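Local coordinates for protein metallo-beta-lactamase (Pseudomonas stutzeri, PDB 4ZEJ) that probably hydrolyses beta-lactam antibiotics to substituted beta-amino acids, using zinc ions as its cofactor, at residues E130-G135 and L186-E191; V37-N42 and L147-I152; I194-P197 and K201-D204; V30-L35 and H78-A83; I8-V11 and I15-H18. All blocks are in the same frame, centred on the assembly; numbering follows the deposited sequence.

How the contacts relate
Only contact 4 holds zinc ligands, and the other four can be read by their relation to it. Contact 3 flanks the loop that carries a further ligand, His-199, and the side chain of Pro-197 lies about 9 Å from a zinc ion; Asn-33 ND2 of contact 4 probably donates to Pro-197 O of contact 3 at 2.9 Å. Contact 5 supplies the strand beside 30-35, so contacts 4 and 5 belong to one sheet. Contact 2 meets contact 5 in the core between the two sheets, their centres about 12 Å apart. Contact 1, on the second sheet, is remote from the metals, its centre about 21 Å from that of contact 4.

Contact 1 of 5, residues E130-G135 and L186-E191; sequences EVFYPG and LSRYSE
Phe-132 meets the end of helix 175-188 with almost every atom of its side chain. Its CB already touches Tyr-189 OH, at 3.1 Å, and CG lies close to the same oxygen. With CG anti to the backbone N (chi1 175°), the ring projects from the strand toward the helix. On one branch CD1 sits 3.4 Å from Arg-188 NE; on the other CD2 packs 3.9 Å from Tyr-189 CE1. Farther out, CE1 and CZ lie under Arg-188 CD, which stands 3.4 Å from the ring centroid in a CH-pi contact over the face. The extended arginine chain carries its guanidinium across that same face as a flat stack, the two planes only 2° apart. Tyr-189 instead turns its edge to the phenylalanine in an offset edge-to-face pair, planes at 81°. A water donates to Glu-130 OE1 at 3.0 Å and accepts from Arg-188 NH2 at 3.2 Å, bridging two groups of opposite charge. Val-144 of the neighbouring strand touches both Phe-132 and Tyr-189. The whole is the helix-on-sheet packing expected of the alpha-beta/beta-alpha sandwich of metallo-beta-lactamases, here on the outer side of the second sheet.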
# COMPACT_ATOMS: atom_id res chain seq x y z
N GLU A 130 -7.95 -2.64 -8.93
CA GLU A 130 -7.01 -3.15 -9.91
C GLU A 130 -5.61 -3.08 -9.33
O GLU A 130 -5.23 -2.06 -8.75
CB GLU A 130 -7.12 -2.36 -11.21
CG GLU A 130 -8.51 -2.43 -11.83
CD GLU A 130 -8.62 -1.77 -13.20
OE1 GLU A 130 -7.65 -1.13 -13.66
OE2 GLU A 130 -9.70 -1.91 -13.82
N VAL A 131 -4.85 -4.16 -9.51
CA VAL A 131 -3.46 -4.26 -9.03
C VAL A 131 -2.56 -4.31 -10.27
O VAL A 131 -2.81 -5.10 -11.18
CB VAL A 131 -3.27 -5.52 -8.17
CG1 VAL A 131 -1.83 -5.62 -7.65
CG2 VAL A 131 -4.25 -5.51 -7.01
N PHE A 132 -1.54 -3.46 -10.30
CA PHE A 132 -0.66 -3.32 -11.45
C PHE A 132 0.79 -3.27 -11.01
O PHE A 132 1.12 -2.57 -10.05
CB PHE A 132 -1.01 -2.05 -12.22
CG PHE A 132 -0.09 -1.74 -13.36
CD1 PHE A 132 -0.15 -2.48 -14.54
CD2 PHE A 132 0.81 -0.69 -13.28
CE1 PHE A 132 0.68 -2.20 -15.60
CE2 PHE A 132 1.66 -0.40 -14.34
CZ PHE A 132 1.59 -1.15 -15.51
N TYR A 133 1.64 -4.01 -11.72
CA TYR A 133 3.08 -3.99 -11.50
C TYR A 133 3.71 -3.02 -12.50
O TYR A 133 3.71 -3.31 -13.69
CB TYR A 133 3.65 -5.40 -11.69
CG TYR A 133 5.13 -5.47 -11.46
CD1 TYR A 133 5.67 -5.17 -10.22
CD2 TYR A 133 6.00 -5.83 -12.48
CE1 TYR A 133 7.03 -5.23 -9.99
CE2 TYR A 133 7.37 -5.90 -12.26
CZ TYR A 133 7.88 -5.61 -11.02
OH TYR A 133 9.25 -5.67 -10.79
N PRO A 134 4.26 -1.88 -12.03
CA PRO A 134 4.88 -0.89 -12.91
C PRO A 134 6.32 -1.19 -13.27
O PRO A 134 6.87 -0.55 -14.18
CB PRO A 134 4.81 0.38 -12.05
CG PRO A 134 5.04 -0.12 -10.67
CD PRO A 134 4.32 -1.45 -10.62
N GLY A 135 6.94 -2.14 -12.57
CA GLY A 135 8.36 -2.42 -12.68
C GLY A 135 9.02 -2.21 -11.33
O GLY A 135 8.39 -1.72 -10.39
N LEU A 186 2.82 6.70 -14.77
CA LEU A 186 2.35 8.01 -15.29
C LEU A 186 1.56 7.83 -16.59
O LEU A 186 0.49 8.39 -16.74
CB LEU A 186 3.50 8.99 -15.50
CG LEU A 186 4.05 9.65 -14.23
CD1 LEU A 186 5.49 10.13 -14.44
CD2 LEU A 186 3.15 10.81 -13.81
N SER A 187 2.11 7.06 -17.52
CA SER A 187 1.46 6.81 -18.81
C SER A 187 0.14 6.04 -18.69
O SER A 187 -0.81 6.30 -19.44
CB SER A 187 2.42 6.07 -19.74
OG SER A 187 3.56 6.86 -20.01
N ARG A 188 0.08 5.08 -17.77
CA ARG A 188 -1.11 4.24 -17.58
C ARG A 188 -2.26 4.95 -16.84
O ARG A 188 -3.44 4.73 -17.17
CB ARG A 188 -0.74 2.95 -16.86
CG ARG A 188 -1.86 1.92 -16.77
CD ARG A 188 -1.37 0.66 -16.09
NE ARG A 188 -2.43 -0.33 -15.88
CZ ARG A 188 -2.84 -1.22 -16.77
NH1 ARG A 188 -2.31 -1.29 -17.99
NH2 ARG A 188 -3.81 -2.07 -16.44
N TYR A 189 -1.92 5.79 -15.87
CA TYR A 189 -2.90 6.39 -14.95
C TYR A 189 -3.05 7.91 -15.12
O TYR A 189 -3.08 8.65 -14.14
CB TYR A 189 -2.55 6.02 -13.51
CG TYR A 189 -2.60 4.53 -13.30
CD1 TYR A 189 -1.44 3.81 -13.02
CD2 TYR A 189 -3.80 3.83 -13.43
CE1 TYR A 189 -1.48 2.44 -12.85
CE2 TYR A 189 -3.84 2.46 -13.26
CZ TYR A 189 -2.68 1.78 -12.96
OH TYR A 189 -2.73 0.41 -12.81
N SER A 190 -3.17 8.35 -16.37
CA SER A 190 -3.45 9.77 -16.68
C SER A 190 -4.75 10.30 -16.05
O SER A 190 -4.84 11.50 -15.77
CB SER A 190 -3.49 9.98 -18.20
OG SER A 190 -4.59 9.30 -18.78
N GLU A 191 -5.73 9.42 -15.83
CA GLU A 191 -6.99 9.78 -15.14
C GLU A 191 -6.87 10.05 -13.63
O GLU A 191 -7.82 10.52 -13.02
CB GLU A 191 -8.03 8.66 -15.30
CG GLU A 191 -8.67 8.51 -16.67
CD GLU A 191 -9.78 7.45 -16.69
OE1 GLU A 191 -9.98 6.76 -15.67
OE2 GLU A 191 -10.46 7.30 -17.72
O HOH W 1 -4.70 -0.96 -13.60

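Contact 2 of 5, residues V37-N42 and L147-I152; sequences VIDKGN and LPKSKI
Val-37 opens the contact with an apolar touch: its CG2 lies 3.8 Å from Leu-147 CD1, and the other leucine methyl, CD2, is only slightly farther off. The two side chains meet at a slant in the buried part of the interface. Two residues on, Asp-39 points the same way but offers a charge. Its OD1 accepts from Lys-149 NZ at 2.8 Å, a hydrogen bond between opposite charges, and so a salt bridge. The ammonium approaches on the syn side of the oxygen, 17° out of the carboxylate plane, and the two side chains cross at about a right angle. A bend at chi3 (77°) turns the end of the lysine to reach it. Asp-39 also begins a type I' turn that closes on Asn-42, with backbone bonds from Asp-39 N to Asn-42 O and from Asn-42 N to Asp-39 O. Within that turn Lys-40 brings its NZ to 4.6 Å from Lys-149 NZ, a build-up of positive charge that the nearby aspartate probably moderates. Behind Lys-149, its own loop is held by a G1 beta bulge, in which Lys-151 and Ile-152 both face Leu-147. Lys-151 NZ donates to Pro-148 O at 2.9 Å and also bridges to Glu-191. Val-37 and Leu-147 both pack on Ile-15 of strand 15-24, while Asp-39 and Lys-149 both touch Leu-128; the contact thus spans from strand 30-39 of one sheet to the turn between strands 144-147 and 152-156 of the other.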
# COMPACT_ATOMS: atom_id res chain seq x y z
N VAL A 37 -11.35 0.63 1.40
CA VAL A 37 -12.17 0.93 0.23
C VAL A 37 -13.55 0.34 0.50
O VAL A 37 -13.66 -0.84 0.83
CB VAL A 37 -11.55 0.32 -1.05
CG1 VAL A 37 -12.45 0.56 -2.26
CG2 VAL A 37 -10.16 0.90 -1.30
N ILE A 38 -14.58 1.17 0.37
CA ILE A 38 -15.97 0.76 0.58
C ILE A 38 -16.71 0.75 -0.77
O ILE A 38 -16.51 1.63 -1.61
CB ILE A 38 -16.71 1.72 1.55
CG1 ILE A 38 -15.93 1.91 2.87
CG2 ILE A 38 -18.12 1.23 1.84
CD1 ILE A 38 -15.73 0.66 3.69
N ASP A 39 -17.57 -0.24 -0.96
CA ASP A 39 -18.45 -0.29 -2.12
C ASP A 39 -19.64 -1.17 -1.78
O ASP A 39 -19.46 -2.33 -1.43
CB ASP A 39 -17.70 -0.85 -3.34
CG ASP A 39 -18.43 -0.60 -4.63
OD1 ASP A 39 -18.52 0.59 -5.04
OD2 ASP A 39 -18.90 -1.57 -5.27
N LYS A 40 -20.85 -0.60 -1.86
CA LYS A 40 -22.09 -1.37 -1.70
C LYS A 40 -22.08 -2.26 -0.45
O LYS A 40 -22.31 -3.47 -0.53
CB LYS A 40 -22.34 -2.22 -2.95
CG LYS A 40 -22.34 -1.45 -4.26
CD LYS A 40 -22.67 -2.38 -5.43
CE LYS A 40 -22.36 -1.73 -6.77
NZ LYS A 40 -23.37 -0.71 -7.16
N GLY A 41 -21.76 -1.68 0.71
CA GLY A 41 -21.75 -2.43 1.97
C GLY A 41 -20.54 -3.33 2.24
O GLY A 41 -20.43 -3.92 3.32
N ASN A 42 -19.63 -3.45 1.26
CA ASN A 42 -18.40 -4.25 1.41
C ASN A 42 -17.21 -3.34 1.69
O ASN A 42 -17.24 -2.19 1.30
CB ASN A 42 -18.12 -5.03 0.12
CG ASN A 42 -19.24 -5.98 -0.23
OD1 ASN A 42 -19.70 -6.73 0.62
ND2 ASN A 42 -19.68 -5.95 -1.49
N LEU A 147 -8.10 2.54 -8.29
CA LEU A 147 -9.50 2.49 -7.92
C LEU A 147 -10.26 3.26 -9.00
O LEU A 147 -10.45 4.47 -8.89
CB LEU A 147 -9.69 3.10 -6.53
CG LEU A 147 -8.80 2.47 -5.44
CD1 LEU A 147 -9.01 3.16 -4.11
CD2 LEU A 147 -9.05 0.97 -5.29
N PRO A 148 -10.68 2.55 -10.08
CA PRO A 148 -11.28 3.25 -11.23
C PRO A 148 -12.52 4.08 -10.91
O PRO A 148 -12.72 5.12 -11.54
CB PRO A 148 -11.62 2.12 -12.21
CG PRO A 148 -11.46 0.85 -11.46
CD PRO A 148 -10.50 1.11 -10.34
N LYS A 149 -13.32 3.64 -9.93
CA LYS A 149 -14.52 4.36 -9.53
C LYS A 149 -14.21 5.68 -8.83
O LYS A 149 -14.96 6.65 -8.97
CB LYS A 149 -15.40 3.49 -8.62
CG LYS A 149 -15.91 2.22 -9.30
CD LYS A 149 -16.75 1.36 -8.37
CE LYS A 149 -18.15 1.88 -8.18
NZ LYS A 149 -19.07 0.78 -7.80
N SER A 150 -13.11 5.71 -8.08
CA SER A 150 -12.70 6.88 -7.30
C SER A 150 -11.62 7.74 -7.97
O SER A 150 -11.37 8.86 -7.52
CB SER A 150 -12.17 6.42 -5.94
OG SER A 150 -13.15 5.63 -5.29
N LYS A 151 -10.99 7.22 -9.02
CA LYS A 151 -9.88 7.90 -9.69
C LYS A 151 -8.71 8.15 -8.72
O LYS A 151 -8.04 9.19 -8.79
CB LYS A 151 -10.32 9.22 -10.35
CG LYS A 151 -11.61 9.12 -11.17
CD LYS A 151 -11.46 8.17 -12.34
CE LYS A 151 -12.77 8.00 -13.10
NZ LYS A 151 -12.75 6.74 -13.89
N ILE A 152 -8.49 7.18 -7.84
CA ILE A 152 -7.40 7.21 -6.88
C ILE A 152 -6.39 6.15 -7.29
O ILE A 152 -6.76 5.00 -7.55
CB ILE A 152 -7.89 6.94 -5.44
CG1 ILE A 152 -8.74 8.11 -4.95
CG2 ILE A 152 -6.70 6.64 -4.49
CD1 ILE A 152 -9.49 7.82 -3.66

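Contact 3 of 5, residues I194-P197 and K201-D204; sequences IVIP and KIGD
Ile-202 and Ile-196 meet because of how each is turned about its first torsion. In Ile-202, CG1 stands between the backbone N and the carbonyl carbon (chi1 74°), which leaves CG2 on the side of the strand. Ile-196 holds CG1 beside its own backbone N (chi1 -58°), and this atom comes to 3.8 Å from Ile-202 CG2. The two isoleucines lie side by side and point the same way. Next to them, Val-195 and Gly-203 form a single antiparallel bridge, a hydrogen-bonded pair. Val-195 N donates to Gly-203 O at 2.8 Å, and Gly-203 N returns a nearly straight bond to Val-195 O at 3.1 Å. In the metallo-beta-lactamase fold this strand is the edge of the second sheet, and the loop between the two segments carries His-199, a zinc ligand seen in this structure. The chain therefore leaves the strand, passes the metal site and folds back along the edge it has just left. Pro-197 CG rests 3.4 Å from Lys-201 O near the start of that return. At the far end Ile-194 CA makes a CA-H...O contact of 3.3 Å with Gly-203 O, and Val-195 CB lies 3.5 Å from Asp-204 O. Past this point Asp-204 OD1 accepts from Ala-206 N, a side-chain cap on a backbone N at the turn that leads into helix 206-218, while Ile-194 and Ile-202 both touch Val-11 of strand 7-12.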
# COMPACT_ATOMS: atom_id res chain seq x y z
N ILE A 194 -6.14 11.65 -7.49
CA ILE A 194 -5.51 11.59 -6.19
C ILE A 194 -4.50 10.46 -6.24
O ILE A 194 -4.80 9.37 -6.74
CB ILE A 194 -6.54 11.34 -5.06
CG1 ILE A 194 -7.54 12.50 -4.97
CG2 ILE A 194 -5.85 11.08 -3.72
CD1 ILE A 194 -8.74 12.26 -4.07
N VAL A 195 -3.30 10.73 -5.73
CA VAL A 195 -2.28 9.73 -5.54
C VAL A 195 -1.91 9.68 -4.07
O VAL A 195 -1.65 10.71 -3.44
CB VAL A 195 -1.03 10.01 -6.39
CG1 VAL A 195 0.05 8.99 -6.09
CG2 VAL A 195 -1.39 10.02 -7.88
N ILE A 196 -1.88 8.46 -3.54
CA ILE A 196 -1.60 8.22 -2.13
C ILE A 196 -0.24 7.51 -1.98
O ILE A 196 -0.06 6.39 -2.49
CB ILE A 196 -2.77 7.45 -1.47
CG1 ILE A 196 -4.06 8.30 -1.67
CG2 ILE A 196 -2.48 7.16 0.01
CD1 ILE A 196 -5.31 7.82 -1.04
N PRO A 197 0.73 8.16 -1.30
CA PRO A 197 2.02 7.51 -1.03
C PRO A 197 1.92 6.57 0.18
O PRO A 197 1.01 6.68 0.99
CB PRO A 197 2.93 8.70 -0.71
CG PRO A 197 2.03 9.66 -0.02
CD PRO A 197 0.68 9.51 -0.69
N LYS A 201 2.05 12.85 3.03
CA LYS A 201 0.84 13.56 2.66
C LYS A 201 0.31 13.13 1.28
O LYS A 201 1.09 12.94 0.34
CB LYS A 201 1.16 15.06 2.64
CG LYS A 201 -0.06 15.94 2.52
CD LYS A 201 0.34 17.40 2.62
CE LYS A 201 -0.82 18.30 2.25
NZ LYS A 201 -0.66 19.67 2.83
N ILE A 202 -1.01 13.00 1.15
CA ILE A 202 -1.58 12.66 -0.17
C ILE A 202 -1.54 13.87 -1.10
O ILE A 202 -1.40 15.01 -0.65
CB ILE A 202 -3.02 12.09 -0.08
CG1 ILE A 202 -4.06 13.15 0.25
CG2 ILE A 202 -3.06 10.92 0.91
CD1 ILE A 202 -5.49 12.62 0.21
N GLY A 203 -1.65 13.62 -2.39
CA GLY A 203 -1.67 14.70 -3.37
C GLY A 203 -2.25 14.22 -4.68
O GLY A 203 -3.05 13.29 -4.71
N ASP A 204 -1.78 14.81 -5.77
CA ASP A 204 -2.25 14.46 -7.11
C ASP A 204 -1.13 13.74 -7.86
O ASP A 204 -0.16 13.25 -7.23
CB ASP A 204 -2.84 15.70 -7.83
CG ASP A 204 -1.80 16.73 -8.21
OD1 ASP A 204 -0.61 16.59 -7.88
OD2 ASP A 204 -2.19 17.73 -8.86

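Contact 4 of 5, residues V30-L35 and H78-A83; sequences VSSNGL and HEDRTA. With ZN (zinc ion), chain C; ZN (zinc ion), chain D.
Arg-81 reaches strand 30-35 with the two ends of its guanidinium. NH1 donates to Asn-33 O at 2.8 Å, meeting the carbonyl almost head-on (C=O...N 172°), although the oxygen is tilted somewhat from the guanidinium plane. NH2 comes near Ser-32 OG as well, at an angle too poor for a hydrogen bond. Bends at chi2 (-69°) and chi3 curl the chain back past its neighbour, so that NH2 also bonds Asp-80 OD2 at 3.0 Å in a salt bridge; NE adds a weak bond to the same oxygen. The arginine comes from above the carboxylate plane, while OD2 binds one zinc ion at 2.0 Å. Cys-157 and His-199 complete the protein ligands of that metal. The other zinc takes His-78 ND1 at 2.0 Å, with His-76, His-138 and a water at 2.5 Å. A second water lies within hydrogen-bonding distance of both Ser-32 OG and Asp-80 O. Farther out, Asp-47 forms a salt bridge with Arg-81 NH1, Ser-31 O accepts from His-199 ND1, and Glu-172 accepts from His-78 NE2. His-76, His-78 and Asp-80 make up the HXHXD signature of the superfamily. Arg-81 is thus a second-shell residue whose positive charge, shared between Asp-80 and Asp-47, would polarise the metal-bound carboxylate and probably fixes its orientation at the zinc that it helps to hold.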
# COMPACT_ATOMS: atom_id res chain seq x y z
N VAL A 30 7.88 6.47 12.51
CA VAL A 30 7.52 6.56 11.10
C VAL A 30 6.02 6.33 10.93
O VAL A 30 5.48 5.33 11.44
CB VAL A 30 8.34 5.57 10.24
CG1 VAL A 30 7.92 5.61 8.76
CG2 VAL A 30 9.82 5.88 10.36
N SER A 31 5.37 7.26 10.24
CA SER A 31 3.95 7.11 9.88
C SER A 31 3.83 6.31 8.58
O SER A 31 4.70 6.39 7.71
CB SER A 31 3.28 8.48 9.72
OG SER A 31 3.87 9.20 8.68
N SER A 32 2.77 5.55 8.46
CA SER A 32 2.55 4.65 7.34
C SER A 32 1.07 4.67 6.95
O SER A 32 0.21 4.67 7.83
CB SER A 32 2.94 3.23 7.75
OG SER A 32 2.86 2.37 6.67
N ASN A 33 0.80 4.68 5.64
CA ASN A 33 -0.55 4.82 5.08
C ASN A 33 -1.08 3.55 4.43
O ASN A 33 -0.34 2.85 3.73
CB ASN A 33 -0.57 5.89 3.99
CG ASN A 33 -0.05 7.22 4.47
OD1 ASN A 33 -0.11 7.55 5.66
ND2 ASN A 33 0.47 8.02 3.54
N GLY A 34 -2.36 3.29 4.64
CA GLY A 34 -3.09 2.32 3.85
C GLY A 34 -4.52 2.82 3.68
O GLY A 34 -4.83 3.94 4.10
N LEU A 35 -5.36 2.02 3.04
CA LEU A 35 -6.75 2.42 2.77
C LEU A 35 -7.75 1.40 3.24
O LEU A 35 -7.43 0.20 3.36
CB LEU A 35 -7.00 2.63 1.27
CG LEU A 35 -6.21 3.63 0.47
CD1 LEU A 35 -6.63 3.58 -1.00
CD2 LEU A 35 -6.41 5.02 1.07
N HIS A 78 7.41 -5.69 2.80
CA HIS A 78 7.93 -5.16 4.07
C HIS A 78 6.84 -5.02 5.12
O HIS A 78 5.65 -4.94 4.81
CB HIS A 78 8.64 -3.82 3.87
CG HIS A 78 9.93 -3.94 3.10
ND1 HIS A 78 10.46 -2.90 2.37
CD2 HIS A 78 10.77 -4.98 2.95
CE1 HIS A 78 11.60 -3.30 1.82
NE2 HIS A 78 11.81 -4.56 2.15
N GLU A 79 7.28 -4.97 6.38
CA GLU A 79 6.38 -5.02 7.53
C GLU A 79 5.34 -3.90 7.62
O GLU A 79 4.23 -4.12 8.13
CB GLU A 79 7.18 -5.07 8.84
CG GLU A 79 7.89 -6.40 9.05
CD GLU A 79 8.69 -6.46 10.34
OE1 GLU A 79 8.36 -5.74 11.32
OE2 GLU A 79 9.65 -7.26 10.40
N ASP A 80 5.68 -2.71 7.12
CA ASP A 80 4.70 -1.61 7.09
C ASP A 80 3.50 -1.89 6.17
O ASP A 80 2.49 -1.21 6.28
CB ASP A 80 5.34 -0.24 6.79
CG ASP A 80 5.96 -0.15 5.42
OD1 ASP A 80 6.66 -1.09 5.02
OD2 ASP A 80 5.79 0.87 4.74
N ARG A 81 3.61 -2.88 5.28
CA ARG A 81 2.50 -3.30 4.40
C ARG A 81 1.80 -4.61 4.83
O ARG A 81 0.66 -4.86 4.42
CB ARG A 81 3.04 -3.55 2.99
CG ARG A 81 3.92 -2.49 2.36
CD ARG A 81 3.15 -1.22 2.03
NE ARG A 81 3.39 -0.18 3.00
CZ ARG A 81 2.65 0.91 3.18
NH1 ARG A 81 1.53 1.14 2.48
NH2 ARG A 81 3.03 1.77 4.10
N THR A 82 2.52 -5.46 5.55
CA THR A 82 2.16 -6.86 5.79
C THR A 82 2.10 -7.27 7.27
O THR A 82 1.74 -8.41 7.55
CB THR A 82 3.17 -7.80 5.11
OG1 THR A 82 4.48 -7.54 5.63
CG2 THR A 82 3.15 -7.64 3.61
N ALA A 83 2.42 -6.37 8.20
CA ALA A 83 2.48 -6.73 9.64
C ALA A 83 1.23 -7.47 10.14
O ALA A 83 1.34 -8.38 10.97
CB ALA A 83 2.73 -5.49 10.51
ZN ZN C . 6.84 1.82 3.28
ZN ZN D . 9.45 -1.19 1.89
O HOH W 2 1.01 0.71 7.62
O HOH W 3 11.23 -0.21 3.37

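Contact 5 of 5, residues I8-V11 and I15-H18; sequences IEKV and IFLH
Glu-9 and Leu-17 satisfy each other's backbone groups as the hydrogen-bonded pair at the middle of a beta hairpin. Glu-9 N donates to Leu-17 O at 2.9 Å, and Leu-17 N to Glu-9 O at 2.7 Å. Nearer the turn, Val-11 N finds Ile-15 O at 2.8 Å, a third backbone bond of the hairpin. The two central acceptors take on more than these N-H groups. Leu-17 O also receives a water at 3.0 Å, which donates in turn to Glu-9 OE1, and Ile-8 CA adds a CA-H...O contact to the same carbonyl. Glu-9 O is met likewise by Phe-16 CA. The carboxylate of Glu-9 has its main partner in Arg-7, with which OE1 forms a salt bridge. Ile-8 with His-18 and Lys-10 with Phe-16 are non-hydrogen-bonded pairs. Phe-16 sets CG beside its backbone N (chi1 -64°), and its CD1 lies 3.7 Å from Lys-10 CA, while Ile-8 CG2 packs on its CB. On the face of Glu-9 and Leu-17, Val-11 CG2 rests 3.8 Å from Leu-17 CB. Backbone bonds of Phe-16 with Val-36 and of His-18 with Gly-34 tie the hairpin to strand 30-39. Ile-8, Phe-16 and His-18 face helix 52-64, touching Trp-61 or Leu-58, whereas Val-11 and Leu-17 turn to strand 194-197 of the second sheet.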
# COMPACT_ATOMS: atom_id res chain seq x y z
N ILE A 8 -8.20 6.76 11.47
CA ILE A 8 -8.89 6.53 10.20
C ILE A 8 -9.56 7.82 9.81
O ILE A 8 -10.32 8.38 10.60
CB ILE A 8 -9.92 5.39 10.31
CG1 ILE A 8 -9.26 4.09 10.80
CG2 ILE A 8 -10.55 5.11 8.95
CD1 ILE A 8 -10.23 3.07 11.35
N GLU A 9 -9.28 8.30 8.60
CA GLU A 9 -9.78 9.60 8.15
C GLU A 9 -10.31 9.48 6.72
O GLU A 9 -9.75 8.74 5.90
CB GLU A 9 -8.65 10.65 8.31
CG GLU A 9 -8.41 11.01 9.79
CD GLU A 9 -7.09 11.69 10.09
OE1 GLU A 9 -6.05 11.10 9.80
OE2 GLU A 9 -7.08 12.80 10.69
N LYS A 10 -11.41 10.17 6.41
CA LYS A 10 -12.01 10.09 5.08
C LYS A 10 -11.18 10.86 4.06
O LYS A 10 -10.79 11.99 4.32
CB LYS A 10 -13.44 10.65 5.10
CG LYS A 10 -14.24 10.40 3.83
CD LYS A 10 -15.67 10.86 4.02
CE LYS A 10 -16.48 10.84 2.74
NZ LYS A 10 -17.84 11.41 2.97
N VAL A 11 -10.93 10.26 2.89
CA VAL A 11 -10.29 10.94 1.75
C VAL A 11 -11.37 11.53 0.84
O VAL A 11 -11.34 12.71 0.49
CB VAL A 11 -9.40 9.96 0.94
CG1 VAL A 11 -8.77 10.67 -0.26
CG2 VAL A 11 -8.34 9.35 1.84
N ILE A 15 -13.85 6.15 0.58
CA ILE A 15 -12.40 5.92 0.68
C ILE A 15 -11.86 6.51 1.97
O ILE A 15 -11.99 7.72 2.22
CB ILE A 15 -11.63 6.52 -0.53
CG1 ILE A 15 -12.18 5.98 -1.86
CG2 ILE A 15 -10.12 6.26 -0.39
CD1 ILE A 15 -11.98 4.50 -2.12
N PHE A 16 -11.23 5.66 2.78
CA PHE A 16 -10.68 6.07 4.06
C PHE A 16 -9.19 5.75 4.12
O PHE A 16 -8.76 4.68 3.68
CB PHE A 16 -11.41 5.36 5.19
CG PHE A 16 -12.87 5.74 5.28
CD1 PHE A 16 -13.28 6.75 6.13
CD2 PHE A 16 -13.81 5.13 4.45
CE1 PHE A 16 -14.61 7.13 6.20
CE2 PHE A 16 -15.15 5.51 4.50
CZ PHE A 16 -15.55 6.51 5.38
N LEU A 17 -8.43 6.69 4.66
CA LEU A 17 -7.00 6.55 4.87
C LEU A 17 -6.76 6.11 6.29
O LEU A 17 -7.29 6.73 7.22
CB LEU A 17 -6.32 7.90 4.65
CG LEU A 17 -4.80 7.94 4.83
CD1 LEU A 17 -4.14 7.31 3.63
CD2 LEU A 17 -4.36 9.39 5.00
N HIS A 18 -6.02 5.01 6.48
CA HIS A 18 -5.59 4.61 7.80
C HIS A 18 -4.11 4.92 7.98
O HIS A 18 -3.30 4.68 7.08
CB HIS A 18 -5.97 3.16 8.17
CG HIS A 18 -5.31 2.09 7.36
ND1 HIS A 18 -4.03 1.65 7.61
CD2 HIS A 18 -5.81 1.26 6.41
CE1 HIS A 18 -3.74 0.64 6.81
NE2 HIS A 18 -4.81 0.38 6.08
O HOH W 4 -5.46 8.70 8.61